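Local coordinates for protein succinate-semialdehyde dehydrogenase (Streptococcus pyogenes MGAS1882, PDB 4OGD) that probably oxidises succinic semialdehyde to succinate with NADP+ as cofactor, as a member of the aldehyde dehydrogenase family, at residues Tyr36-Trp39 against Arg40-His44; Tyr369-Ser373 against Glu374-Ile378. One frame throughout, in Å; residues are numbered along the deposited sequence.

Contact 1. Residues Tyr36-Trp39 against Arg40-His44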
ATOM      1  N   TYR A  36     -13.783  16.555  -5.338  1.00  9.01           N
ATOM      2  CA  TYR A  36     -12.669  16.397  -4.407  1.00  8.41           C
ATOM      3  C   TYR A  36     -12.187  17.768  -3.920  1.00  9.75           C
ATOM      4  O   TYR A  36     -11.997  17.980  -2.720  1.00  8.30           O
ATOM      5  CB  TYR A  36     -11.504  15.623  -5.051  1.00  7.68           C
ATOM      6  CG  TYR A  36     -10.197  15.977  -4.397  1.00  8.98           C
ATOM      7  CD1 TYR A  36      -9.870  15.457  -3.153  1.00  8.99           C
ATOM      8  CD2 TYR A  36      -9.311  16.866  -4.999  1.00  7.68           C
ATOM      9  CE1 TYR A  36      -8.684  15.797  -2.523  1.00  9.00           C
ATOM     10  CE2 TYR A  36      -8.123  17.221  -4.370  1.00  8.94           C
ATOM     11  CZ  TYR A  36      -7.819  16.677  -3.135  1.00 10.33           C
ATOM     12  OH  TYR A  36      -6.644  17.012  -2.488  1.00 10.85           O
ATOM     13  N   LYS A  37     -11.984  18.697  -4.853  1.00  9.91           N
ATOM     14  CA  LYS A  37     -11.493  20.028  -4.501  1.00  8.98           C
ATOM     15  C   LYS A  37     -12.497  20.803  -3.640  1.00 11.84           C
ATOM     16  O   LYS A  37     -12.112  21.504  -2.699  1.00 13.21           O
ATOM     17  CB  LYS A  37     -11.156  20.836  -5.759  1.00  9.97           C
ATOM     18  CG  LYS A  37      -9.911  20.375  -6.500  1.00 11.86           C
ATOM     19  CD  LYS A  37      -8.634  20.711  -5.726  1.00 10.73           C
ATOM     20  CE  LYS A  37      -7.391  20.481  -6.575  1.00 10.70           C
ATOM     21  NZ  LYS A  37      -6.129  20.905  -5.861  1.00 13.53           N
ATOM     22  N   LYS A  38     -13.779  20.684  -3.973  1.00  9.63           N
ATOM     23  CA  LYS A  38     -14.831  21.315  -3.181  1.00  9.26           C
ATOM     24  C   LYS A  38     -14.830  20.829  -1.733  1.00 13.64           C
ATOM     25  O   LYS A  38     -14.944  21.619  -0.796  1.00 12.11           O
ATOM     26  CB  LYS A  38     -16.205  21.083  -3.830  1.00  9.55           C
ATOM     27  CG  LYS A  38     -17.391  21.524  -2.969  1.00 10.25           C
ATOM     28  CD  LYS A  38     -18.698  21.351  -3.717  1.00 13.39           C
ATOM     29  CE  LYS A  38     -19.887  21.708  -2.839  1.00 13.96           C
ATOM     30  NZ  LYS A  38     -21.134  21.691  -3.649  1.00 14.64           N
ATOM     31  N   TRP A  39     -14.691  19.522  -1.549  1.00  9.76           N
ATOM     32  CA  TRP A  39     -14.708  18.948  -0.216  1.00 10.39           C
ATOM     33  C   TRP A  39     -13.431  19.269   0.566  1.00 11.92           C
ATOM     34  O   TRP A  39     -13.427  19.228   1.794  1.00 12.47           O
ATOM     35  CB  TRP A  39     -14.924  17.439  -0.301  1.00 10.73           C
ATOM     36  CG  TRP A  39     -16.338  17.035  -0.626  1.00  9.49           C
ATOM     37  CD1 TRP A  39     -17.471  17.809  -0.535  1.00  9.31           C
ATOM     38  CD2 TRP A  39     -16.767  15.750  -1.094  1.00  8.11           C
ATOM     39  NE1 TRP A  39     -18.575  17.067  -0.911  1.00 10.84           N
ATOM     40  CE2 TRP A  39     -18.168  15.804  -1.258  1.00  8.66           C
ATOM     41  CE3 TRP A  39     -16.099  14.555  -1.386  1.00  9.07           C
ATOM     42  CZ2 TRP A  39     -18.914  14.707  -1.705  1.00  8.20           C
ATOM     43  CZ3 TRP A  39     -16.838  13.469  -1.828  1.00  8.43           C
ATOM     44  CH2 TRP A  39     -18.232  13.549  -1.980  1.00  8.74           C
ATOM     45  N   ARG A  40     -12.352  19.587  -0.147  1.00 11.67           N
ATOM     46  CA  ARG A  40     -11.129  20.065   0.506  1.00 14.59           C
ATOM     47  C   ARG A  40     -11.246  21.528   0.930  1.00 18.34           C
ATOM     48  O   ARG A  40     -10.747  21.919   1.989  1.00 19.46           O
ATOM     49  CB  ARG A  40      -9.914  19.898  -0.409  1.00 19.43           C
ATOM     50  CG  ARG A  40      -9.275  18.527  -0.360  1.00 17.71           C
ATOM     51  CD  ARG A  40      -8.794  18.170   1.042  1.00 16.00           C
ATOM     52  NE  ARG A  40      -7.649  18.969   1.466  1.00 22.91           N
ATOM     53  CZ  ARG A  40      -6.386  18.561   1.391  1.00 13.05           C
ATOM     54  NH1 ARG A  40      -6.102  17.357   0.914  1.00 15.27           N
ATOM     55  NH2 ARG A  40      -5.409  19.356   1.805  1.00 16.96           N
ATOM     56  N   LYS A  41     -11.909  22.326   0.096  1.00 15.90           N
ATOM     57  CA  LYS A  41     -12.033  23.767   0.313  1.00 15.84           C
ATOM     58  C   LYS A  41     -13.124  24.138   1.313  1.00 22.97           C
ATOM     59  O   LYS A  41     -12.980  25.105   2.069  1.00 23.85           O
ATOM     60  CB  LYS A  41     -12.323  24.472  -1.013  1.00 18.22           C
ATOM     61  CG  LYS A  41     -12.412  25.986  -0.891  1.00 25.65           C
ATOM     62  CD  LYS A  41     -12.771  26.642  -2.214  1.00 27.72           C
ATOM     63  CE  LYS A  41     -12.715  28.155  -2.091  1.00 27.16           C
ATOM     64  NZ  LYS A  41     -12.938  28.832  -3.396  1.00 36.52           N
ATOM     65  N   GLU A  42     -14.225  23.389   1.289  1.00 18.98           N
ATOM     66  CA  GLU A  42     -15.367  23.640   2.166  1.00 17.99           C
ATOM     67  C   GLU A  42     -15.636  22.404   3.018  1.00 21.14           C
ATOM     68  O   GLU A  42     -15.489  21.280   2.537  1.00 18.95           O
ATOM     69  CB  GLU A  42     -16.610  23.952   1.331  1.00 18.03           C
ATOM     70  CG  GLU A  42     -16.396  25.014   0.253  1.00 21.40           C
ATOM     71  CD  GLU A  42     -17.578  25.143  -0.697  1.00 22.36           C
ATOM     72  OE1 GLU A  42     -18.539  24.357  -0.571  1.00 21.94           O
ATOM     73  OE2 GLU A  42     -17.540  26.032  -1.578  1.00 22.58           O
ATOM     74  N   ASP A  43     -16.037  22.615   4.271  1.00 19.75           N
ATOM     75  CA  ASP A  43     -16.343  21.516   5.187  1.00 18.41           C
ATOM     76  C   ASP A  43     -17.746  20.968   4.942  1.00 17.23           C
ATOM     77  O   ASP A  43     -18.742  21.603   5.284  1.00 18.81           O
ATOM     78  CB  ASP A  43     -16.209  21.982   6.639  1.00 22.75           C
ATOM     79  CG  ASP A  43     -16.379  20.853   7.643  1.00 24.77           C
ATOM     80  OD1 ASP A  43     -16.678  19.709   7.242  1.00 20.75           O
ATOM     81  OD2 ASP A  43     -16.221  21.121   8.852  1.00 32.19           O
ATOM     82  N   HIS A  44     -17.811  19.773   4.366  1.00 14.68           N
ATOM     83  CA  HIS A  44     -19.081  19.131   4.056  1.00 13.65           C
ATOM     84  C   HIS A  44     -19.182  17.775   4.740  1.00 11.31           C
ATOM     85  O   HIS A  44     -20.018  16.946   4.368  1.00 11.12           O
ATOM     86  CB  HIS A  44     -19.237  18.964   2.542  1.00 11.97           C
ATOM     87  CG  HIS A  44     -19.404  20.258   1.807  1.00 16.38           C
ATOM     88  ND1 HIS A  44     -20.635  20.845   1.605  1.00 17.32           N
ATOM     89  CD2 HIS A  44     -18.494  21.085   1.241  1.00 14.55           C
ATOM     90  CE1 HIS A  44     -20.477  21.974   0.937  1.00 16.23           C
ATOM     91  NE2 HIS A  44     -19.188  22.144   0.707  1.00 17.61           N
TER
HETATM   92  O   HOH W   1     -15.548  18.272   3.356  1.00 11.48           O

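Contact 2. Residues Tyr369-Ser373 against Glu374-Ile378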
ATOM      1  N   TYR A 369      -8.209 -32.915   2.463  1.00  7.43           N
ATOM      2  CA  TYR A 369      -6.771 -33.164   2.546  1.00  8.10           C
ATOM      3  C   TYR A 369      -6.483 -33.943   3.821  1.00 11.38           C
ATOM      4  O   TYR A 369      -6.692 -33.425   4.921  1.00 11.52           O
ATOM      5  CB  TYR A 369      -6.001 -31.841   2.612  1.00  6.06           C
ATOM      6  CG  TYR A 369      -5.958 -31.041   1.327  1.00  7.89           C
ATOM      7  CD1 TYR A 369      -4.748 -30.759   0.707  1.00 13.07           C
ATOM      8  CD2 TYR A 369      -7.123 -30.548   0.746  1.00  9.08           C
ATOM      9  CE1 TYR A 369      -4.695 -30.022  -0.459  1.00 12.27           C
ATOM     10  CE2 TYR A 369      -7.085 -29.807  -0.430  1.00  9.93           C
ATOM     11  CZ  TYR A 369      -5.867 -29.548  -1.029  1.00  9.88           C
ATOM     12  OH  TYR A 369      -5.805 -28.797  -2.191  1.00 11.46           O
ATOM     13  N   LYS A 370      -5.995 -35.179   3.691  1.00 10.50           N
ATOM     14  CA  LYS A 370      -5.676 -35.972   4.880  1.00  9.55           C
ATOM     15  C   LYS A 370      -4.250 -35.708   5.347  1.00  9.17           C
ATOM     16  O   LYS A 370      -3.327 -35.684   4.538  1.00 12.40           O
ATOM     17  CB  LYS A 370      -5.860 -37.467   4.609  1.00 11.75           C
ATOM     18  CG  LYS A 370      -5.703 -38.332   5.860  1.00 11.42           C
ATOM     19  CD  LYS A 370      -5.880 -39.822   5.542  1.00 15.81           C
ATOM     20  CE  LYS A 370      -4.675 -40.375   4.793  1.00 14.20           C
ATOM     21  NZ  LYS A 370      -3.541 -40.691   5.716  1.00 15.29           N
ATOM     22  N   VAL A 371      -4.074 -35.473   6.644  1.00  8.53           N
ATOM     23  CA  VAL A 371      -2.729 -35.301   7.205  1.00  9.25           C
ATOM     24  C   VAL A 371      -2.494 -36.214   8.412  1.00 10.22           C
ATOM     25  O   VAL A 371      -3.442 -36.773   8.974  1.00  9.86           O
ATOM     26  CB  VAL A 371      -2.436 -33.823   7.574  1.00 10.94           C
ATOM     27  CG1 VAL A 371      -2.542 -32.962   6.335  1.00  9.93           C
ATOM     28  CG2 VAL A 371      -3.379 -33.318   8.665  1.00  9.31           C
ATOM     29  N   SER A 372      -1.231 -36.372   8.804  1.00  9.55           N
ATOM     30  CA  SER A 372      -0.887 -37.328   9.856  1.00  9.44           C
ATOM     31  C   SER A 372      -0.700 -36.719  11.238  1.00 10.92           C
ATOM     32  O   SER A 372      -0.533 -37.445  12.224  1.00 11.11           O
ATOM     33  CB  SER A 372       0.365 -38.126   9.469  1.00 10.85           C
ATOM     34  OG  SER A 372       0.067 -39.049   8.440  1.00 12.80           O
ATOM     35  N   SER A 373      -0.736 -35.395  11.323  1.00 11.12           N
ATOM     36  CA  SER A 373      -0.383 -34.724  12.566  1.00  8.65           C
ATOM     37  C   SER A 373      -0.813 -33.271  12.489  1.00  9.74           C
ATOM     38  O   SER A 373      -1.108 -32.765  11.409  1.00 10.36           O
ATOM     39  CB  SER A 373       1.125 -34.799  12.794  1.00 10.08           C
ATOM     40  OG  SER A 373       1.824 -34.123  11.756  1.00 11.56           O
ATOM     41  N   GLU A 374      -0.848 -32.607  13.636  1.00 11.26           N
ATOM     42  CA  GLU A 374      -1.168 -31.190  13.674  1.00  9.89           C
ATOM     43  C   GLU A 374      -0.063 -30.385  13.009  1.00 11.02           C
ATOM     44  O   GLU A 374      -0.326 -29.386  12.322  1.00  8.73           O
ATOM     45  CB  GLU A 374      -1.339 -30.739  15.115  1.00  9.01           C
ATOM     46  CG  GLU A 374      -1.693 -29.266  15.252  1.00 10.84           C
ATOM     47  CD  GLU A 374      -2.060 -28.914  16.666  1.00 13.34           C
ATOM     48  OE1 GLU A 374      -3.102 -29.409  17.143  1.00 16.87           O
ATOM     49  OE2 GLU A 374      -1.287 -28.179  17.311  1.00 14.73           O
ATOM     50  N   GLU A 375       1.180 -30.815  13.206  1.00  9.83           N
ATOM     51  CA  GLU A 375       2.297 -30.150  12.543  1.00  9.85           C
ATOM     52  C   GLU A 375       2.120 -30.178  11.032  1.00 11.68           C
ATOM     53  O   GLU A 375       2.304 -29.160  10.353  1.00 10.95           O
ATOM     54  CB  GLU A 375       3.628 -30.796  12.930  1.00  9.19           C
ATOM     55  CG  GLU A 375       4.003 -30.637  14.402  1.00 11.14           C
ATOM     56  CD  GLU A 375       3.469 -31.750  15.290  1.00  9.44           C
ATOM     57  OE1 GLU A 375       2.649 -32.566  14.825  1.00 11.04           O
ATOM     58  OE2 GLU A 375       3.877 -31.813  16.466  1.00 12.63           O
ATOM     59  N   GLU A 376       1.734 -31.334  10.501  1.00  9.40           N
ATOM     60  CA  GLU A 376       1.522 -31.442   9.062  1.00 11.08           C
ATOM     61  C   GLU A 376       0.302 -30.633   8.611  1.00  9.47           C
ATOM     62  O   GLU A 376       0.307 -30.067   7.522  1.00 10.04           O
ATOM     63  CB  GLU A 376       1.399 -32.903   8.637  1.00  8.34           C
ATOM     64  CG  GLU A 376       1.311 -33.092   7.133  1.00 10.17           C
ATOM     65  CD  GLU A 376       1.542 -34.523   6.724  1.00 13.42           C
ATOM     66  OE1 GLU A 376       0.715 -35.386   7.093  1.00 10.70           O
ATOM     67  OE2 GLU A 376       2.572 -34.790   6.058  1.00 16.31           O
ATOM     68  N   ALA A 377      -0.733 -30.574   9.444  1.00  9.38           N
ATOM     69  CA  ALA A 377      -1.918 -29.770   9.129  1.00  8.81           C
ATOM     70  C   ALA A 377      -1.513 -28.328   8.857  1.00  9.73           C
ATOM     71  O   ALA A 377      -1.990 -27.716   7.901  1.00  8.95           O
ATOM     72  CB  ALA A 377      -2.924 -29.821  10.271  1.00  7.30           C
ATOM     73  N   ILE A 378      -0.634 -27.805   9.707  1.00  9.01           N
ATOM     74  CA  ILE A 378      -0.140 -26.434   9.569  1.00  8.11           C
ATOM     75  C   ILE A 378       0.730 -26.277   8.324  1.00  8.71           C
ATOM     76  O   ILE A 378       0.560 -25.334   7.553  1.00  8.61           O
ATOM     77  CB  ILE A 378       0.636 -26.004  10.830  1.00  8.32           C
ATOM     78  CG1 ILE A 378      -0.325 -25.915  12.023  1.00  8.62           C
ATOM     79  CG2 ILE A 378       1.361 -24.667  10.604  1.00  8.09           C
ATOM     80  CD1 ILE A 378       0.357 -25.969  13.365  1.00  7.74           C
TER

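Contact 1. Residues Tyr36-Trp39 against Arg40-His44
Lys38 sets CG opposite its backbone N (chi1 171°) and runs extended from there, carrying its chain across His44, whose CG stands opposite its own carbonyl carbon (chi1 -68°). The two side chains cross at about a right angle, and Lys38 CE passes 3.6 Å from His44 NE2. A lysine suits the place because its aliphatic chain, CE above all, can pass against the imidazole while its ammonium travels on to a salt bridge with Glu177. His44 NE2 donates to Glu42 OE1 at 2.6 Å, with the acceptor almost exactly in the ring plane and using the lone pair turned away from the other oxygen. Since His44 ND1 also bonds the carboxylate of Glu47, the ring is gripped at both nitrogens, which fixes its rotation and probably favours the protonated form. His44 CB also comes 3.7 Å from Trp39 CD1, the indole and imidazole planes inclined at 49°.

The backbone is turning a corner here. Glu42 N closes the last helical turn on Lys38 O at 2.8 Å, and Glu42 itself leaves helical geometry. A water then spans the bend, donating to Trp39 O at 2.8 Å and accepting from His44 N at 2.9 Å; His44 is the N-cap of the next helix. One turn back, Arg40 CG rests 3.5 Å from Tyr36 CE1, the side chains running the same way; tyrosine offers a ring to the arginine's aliphatic chain and a hydroxyl that bonds Glu408 of the second subunit.

This is the connection between helices 22-41 and 45-61. The broad indole of Trp39 can meet His44 CB, Arg48 of the second helix (a cation-pi contact) and Pro151, just before strand 152-155, while Lys37 and Arg40 face the second subunit through Glu408 and Ala405.

Contact 2. Residues Tyr369-Ser373 against Glu374-Ile378
Glu376 reaches back over the start of its own helix to Ser372 and Val371, and every step of its chain finds something there. Its CB lies 3.4 Å from Ser373 OG, close to the cap of the helix. CG stands opposite the backbone N (chi1 -174°), which points the chain back toward the strand, and it slides past Val371 in the opposite direction, 3.8 Å from Val371 CB. CD lies near Ser372 N and Val371 CB, and OE1, which also passes Val371 CA, accepts from Ser372 N at 2.8 Å, the N-H arriving nearly in line with the CD-OE1 bond. Glutamate suits this place because its CG packs on the valine before the carboxylate claims a backbone N-H that has just left the sheet.

Ser373 is the N-cap. Its OG, turned between the backbone N and the carbonyl carbon (chi1 62°), accepts from Glu376 N at 3.1 Å, so serine supplies the acceptor that the first turn lacks. Glu376 answers through the N-H of the residue before the cap instead of that of the cap itself, so this resembles a capping box without completing one. The helix then begins in earnest with Ala377 N bonding Ser373 O at 3.0 Å. Three successive glutamates at its start probably interact favourably with the positive end of the helix dipole.

Beneath the turn, Val371 CG2 meets Ala377 CB at 3.9 Å; a small residue lets the helix come close to the strand. Both also touch Ile270 on strand 268-272, next to strand 365-371 in the sheet. Helix 374-382 thus follows the end of strand 365-371 and packs back on that strand and on its neighbour 268-272, with Glu374 and Ile378 turned to Val403 of helix 397-406, where Glu374 also bonds His399.

Contact 1 and contact 2 lie on opposite sides of the chain's centre, 55 Å apart between centres and about 43 Å between nearest atoms. Both are local connections: the first joins two helices, the second leads from strand to helix. In the family's usual layout, contact 1 belongs to the cofactor-binding half and contact 2 to the catalytic half, with NADP+ and the substrate site between them; both contacts are peripheral, some 30 and 28 Å from the chain's centre. The dimer relates them indirectly: helix 397-406, which flanks contact 2 in its own chain, presents Ala405 to Arg40 in contact 1 of the other subunit.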